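Local coordinates for protein aclacinomycin-N/aclacinomycin-A oxidase (Streptomyces galilaeus, PDB 2IPI) that oxidises the terminal sugar of aclacinomycin antibiotics in the last two steps of their biosynthesis, using a bicovalently bound FAD and molecular oxygen, at residues 456-461 against 487-492. Residues are numbered along the deposited sequence; the frame is centred on the assembly and turned at random. Where two conformers were deposited one is given.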
ATOM      1  N   PRO A 456      12.560   2.419 -11.906  1.00 14.35           N
ATOM      2  CA  PRO A 456      12.803   0.990 -11.677  1.00 14.54           C
ATOM      3  C   PRO A 456      12.064   0.153 -12.720  1.00 19.78           C
ATOM      4  O   PRO A 456      10.891  -0.174 -12.522  1.00 24.02           O
ATOM      5  CB  PRO A 456      12.193   0.743 -10.300  1.00 13.03           C
ATOM      6  CG  PRO A 456      11.127   1.784 -10.173  1.00 10.81           C
ATOM      7  CD  PRO A 456      11.546   2.968 -10.994  1.00 12.32           C
ATOM      8  N   VAL A 457      12.777  -0.167 -13.786  1.00 15.86           N
ATOM      9  CA  VAL A 457      12.285  -1.047 -14.835  1.00 12.84           C
ATOM     10  C   VAL A 457      12.408  -2.499 -14.429  1.00 13.74           C
ATOM     11  O   VAL A 457      13.491  -2.978 -14.066  1.00 12.60           O
ATOM     12  CB  VAL A 457      13.088  -0.863 -16.143  1.00 12.55           C
ATOM     13  CG1 VAL A 457      12.565  -1.820 -17.212  1.00 13.18           C
ATOM     14  CG2 VAL A 457      13.049   0.581 -16.604  1.00 14.29           C
ATOM     15  N   PRO A 458      11.319  -3.260 -14.501  1.00 12.43           N
ATOM     16  CA  PRO A 458      11.426  -4.697 -14.213  1.00 14.07           C
ATOM     17  C   PRO A 458      12.458  -5.350 -15.138  1.00 16.60           C
ATOM     18  O   PRO A 458      12.293  -5.348 -16.361  1.00 16.41           O
ATOM     19  CB  PRO A 458      10.013  -5.218 -14.474  1.00 16.65           C
ATOM     20  CG  PRO A 458       9.126  -4.015 -14.344  1.00 15.48           C
ATOM     21  CD  PRO A 458       9.944  -2.840 -14.826  1.00 14.02           C
ATOM     22  N   ASP A 459      13.485  -5.879 -14.504  1.00 18.69           N
ATOM     23  CA  ASP A 459      14.627  -6.555 -15.102  0.94 20.16           C
ATOM     24  C   ASP A 459      15.250  -7.475 -14.056  1.00 22.00           C
ATOM     25  O   ASP A 459      14.567  -7.856 -13.093  1.00 14.33           O
ATOM     26  CB  ASP A 459      15.633  -5.542 -15.650  0.94 20.66           C
ATOM     27  CG  ASP A 459      16.041  -4.488 -14.642  0.94 19.87           C
ATOM     28  OD1 ASP A 459      16.291  -4.841 -13.476  0.94 23.47           O
ATOM     29  OD2 ASP A 459      16.103  -3.294 -15.005  0.94 21.95           O
ATOM     30  N   ASP A 460      16.519  -7.845 -14.200  1.00 18.88           N
ATOM     31  CA  ASP A 460      17.098  -8.774 -13.248  1.00 20.32           C
ATOM     32  C   ASP A 460      17.327  -8.143 -11.879  1.00 18.43           C
ATOM     33  O   ASP A 460      17.697  -8.834 -10.928  1.00 21.58           O
ATOM     34  CB  ASP A 460      18.436  -9.343 -13.758  1.00 22.28           C
ATOM     35  CG  ASP A 460      18.781 -10.600 -12.963  1.00 25.85           C
ATOM     36  OD1 ASP A 460      19.535 -10.512 -11.959  1.00 30.19           O
ATOM     37  OD2 ASP A 460      18.271 -11.676 -13.347  1.00 25.20           O
ATOM     38  N   ARG A 461      17.123  -6.830 -11.775  1.00 14.72           N
ATOM     39  CA  ARG A 461      17.423  -6.127 -10.542  1.00 16.10           C
ATOM     40  C   ARG A 461      16.210  -5.565  -9.816  1.00 15.51           C
ATOM     41  O   ARG A 461      16.284  -5.465  -8.590  1.00 14.73           O
ATOM     42  CB  ARG A 461      18.412  -4.973 -10.816  1.00 15.65           C
ATOM     43  CG  ARG A 461      19.829  -5.523 -11.043  1.00 13.87           C
ATOM     44  CD  ARG A 461      20.857  -4.478 -10.621  1.00 14.52           C
ATOM     45  NE  ARG A 461      21.320  -4.646  -9.250  1.00 14.99           N
ATOM     46  CZ  ARG A 461      22.177  -5.539  -8.786  1.00 13.62           C
ATOM     47  NH1 ARG A 461      22.722  -6.428  -9.599  1.00 15.71           N
ATOM     48  NH2 ARG A 461      22.468  -5.522  -7.481  1.00 15.62           N
ATOM     49  N   TYR A 487       2.506   1.363 -17.252  1.00 15.72           N
ATOM     50  CA  TYR A 487       1.743   0.163 -16.891  1.00 15.67           C
ATOM     51  C   TYR A 487       2.641  -1.063 -16.821  1.00 15.59           C
ATOM     52  O   TYR A 487       2.395  -1.994 -16.043  1.00 14.32           O
ATOM     53  CB  TYR A 487       0.564  -0.077 -17.845  1.00 15.15           C
ATOM     54  CG  TYR A 487       0.859  -0.011 -19.320  1.00 15.56           C
ATOM     55  CD1 TYR A 487       0.392   1.042 -20.090  1.00 17.93           C
ATOM     56  CD2 TYR A 487       1.607  -1.000 -19.952  1.00 17.28           C
ATOM     57  CE1 TYR A 487       0.657   1.116 -21.442  1.00 17.23           C
ATOM     58  CE2 TYR A 487       1.871  -0.927 -21.306  1.00 19.65           C
ATOM     59  CZ  TYR A 487       1.395   0.128 -22.051  1.00 20.17           C
ATOM     60  OH  TYR A 487       1.659   0.204 -23.406  1.00 19.46           O
ATOM     61  N   THR A 488       3.703  -1.101 -17.619  1.00 12.96           N
ATOM     62  CA  THR A 488       4.745  -2.112 -17.458  1.00 14.34           C
ATOM     63  C   THR A 488       5.317  -2.017 -16.047  1.00 13.26           C
ATOM     64  O   THR A 488       5.515  -2.998 -15.345  1.00 12.39           O
ATOM     65  CB  THR A 488       5.862  -1.913 -18.498  1.00 17.59           C
ATOM     66  OG1 THR A 488       5.285  -2.092 -19.810  1.00 19.01           O
ATOM     67  CG2 THR A 488       6.984  -2.927 -18.331  1.00 15.44           C
ATOM     68  N   LEU A 489       5.565  -0.761 -15.653  1.00 12.02           N
ATOM     69  CA  LEU A 489       6.207  -0.489 -14.384  1.00 13.65           C
ATOM     70  C   LEU A 489       5.390  -1.081 -13.242  1.00 11.46           C
ATOM     71  O   LEU A 489       5.955  -1.719 -12.365  1.00 11.43           O
ATOM     72  CB  LEU A 489       6.397   1.013 -14.164  1.00 14.58           C
ATOM     73  CG  LEU A 489       7.430   1.729 -15.036  1.00 13.22           C
ATOM     74  CD1 LEU A 489       7.675   3.128 -14.488  1.00  8.20           C
ATOM     75  CD2 LEU A 489       8.743   0.965 -15.118  1.00 12.67           C
ATOM     76  N   TYR A 490       4.070  -0.854 -13.283  1.00 12.69           N
ATOM     77  CA  TYR A 490       3.252  -1.273 -12.141  1.00  9.37           C
ATOM     78  C   TYR A 490       2.740  -2.703 -12.229  1.00 14.09           C
ATOM     79  O   TYR A 490       2.511  -3.357 -11.199  1.00 13.55           O
ATOM     80  CB  TYR A 490       2.065  -0.313 -12.019  1.00  9.71           C
ATOM     81  CG  TYR A 490       2.326   0.992 -11.325  1.00 11.38           C
ATOM     82  CD1 TYR A 490       2.069   2.195 -11.977  1.00 15.66           C
ATOM     83  CD2 TYR A 490       2.831   1.088 -10.032  1.00 12.66           C
ATOM     84  CE1 TYR A 490       2.293   3.426 -11.380  1.00 14.62           C
ATOM     85  CE2 TYR A 490       3.059   2.311  -9.422  1.00  7.07           C
ATOM     86  CZ  TYR A 490       2.796   3.482 -10.092  1.00 14.18           C
ATOM     87  OH  TYR A 490       3.018   4.713  -9.494  1.00 12.39           O
ATOM     88  N   TYR A 491       2.470  -3.243 -13.411  1.00 11.65           N
ATOM     89  CA  TYR A 491       1.785  -4.524 -13.517  1.00 11.89           C
ATOM     90  C   TYR A 491       2.529  -5.579 -14.322  1.00 14.13           C
ATOM     91  O   TYR A 491       2.010  -6.706 -14.430  1.00 12.26           O
ATOM     92  CB  TYR A 491       0.425  -4.321 -14.219  1.00 10.61           C
ATOM     93  CG  TYR A 491      -0.510  -3.296 -13.655  1.00 11.87           C
ATOM     94  CD1 TYR A 491      -1.146  -3.484 -12.425  1.00 10.36           C
ATOM     95  CD2 TYR A 491      -0.788  -2.123 -14.331  1.00  8.49           C
ATOM     96  CE1 TYR A 491      -2.013  -2.525 -11.918  1.00  9.78           C
ATOM     97  CE2 TYR A 491      -1.643  -1.167 -13.838  1.00  9.14           C
ATOM     98  CZ  TYR A 491      -2.258  -1.375 -12.625  1.00  9.19           C
ATOM     99  OH  TYR A 491      -3.102  -0.396 -12.177  1.00  9.50           O
ATOM    100  N   LYS A 492       3.675  -5.254 -14.905  1.00 10.23           N
ATOM    101  CA  LYS A 492       4.426  -6.135 -15.786  1.00 11.58           C
ATOM    102  C   LYS A 492       3.520  -6.848 -16.776  1.00 12.54           C
ATOM    103  O   LYS A 492       2.617  -6.216 -17.317  1.00 13.62           O
ATOM    104  CB  LYS A 492       5.226  -7.149 -14.953  1.00 12.58           C
ATOM    105  CG  LYS A 492       6.194  -6.403 -14.021  1.00 12.15           C
ATOM    106  CD  LYS A 492       6.641  -7.318 -12.885  1.00 13.69           C
ATOM    107  CE  LYS A 492       7.565  -8.422 -13.370  1.00 15.14           C
ATOM    108  NZ  LYS A 492       8.913  -8.446 -12.740  1.00 13.10           N
TER
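Pro456 meets Leu489 through its carbonyl: the O lies 3.6 Å from CD2 of Leu489, a plain van der Waals approach. The leucine reaches the loop because its CG stands anti to its own carbonyl carbon (chi1 -70°), and its branched end suits a buried place between helix and loop. Val457 turns its side chain away from the helix, onto Thr452, and offers CA to the same methyl. Pro458 makes the largest contribution, a compact apolar ring on an extended loop. Its CD packs against Leu489 CD2 at 4.0 Å, the two side chains crossing at about a right angle, while its CG faces Thr488 O and, at 3.8 Å, Lys492 CG. The lysine runs alongside the ring in the opposite direction, its chain bent near the end (chi3 70°), lending methylenes to the proline and its ammonium group to a salt bridge with Glu463. The side chain of Pro456 is about 9 Å from that of Tyr469, an active-site proton acceptor that binds aclacinomycin Y, which places this packing near the substrate site. The contact sets the loop following helix 434-448 against the C-terminal end of helix 486-491, in the berberine-like region; Asp460 ties the loop's far end to Lys370, just past strand 360-368.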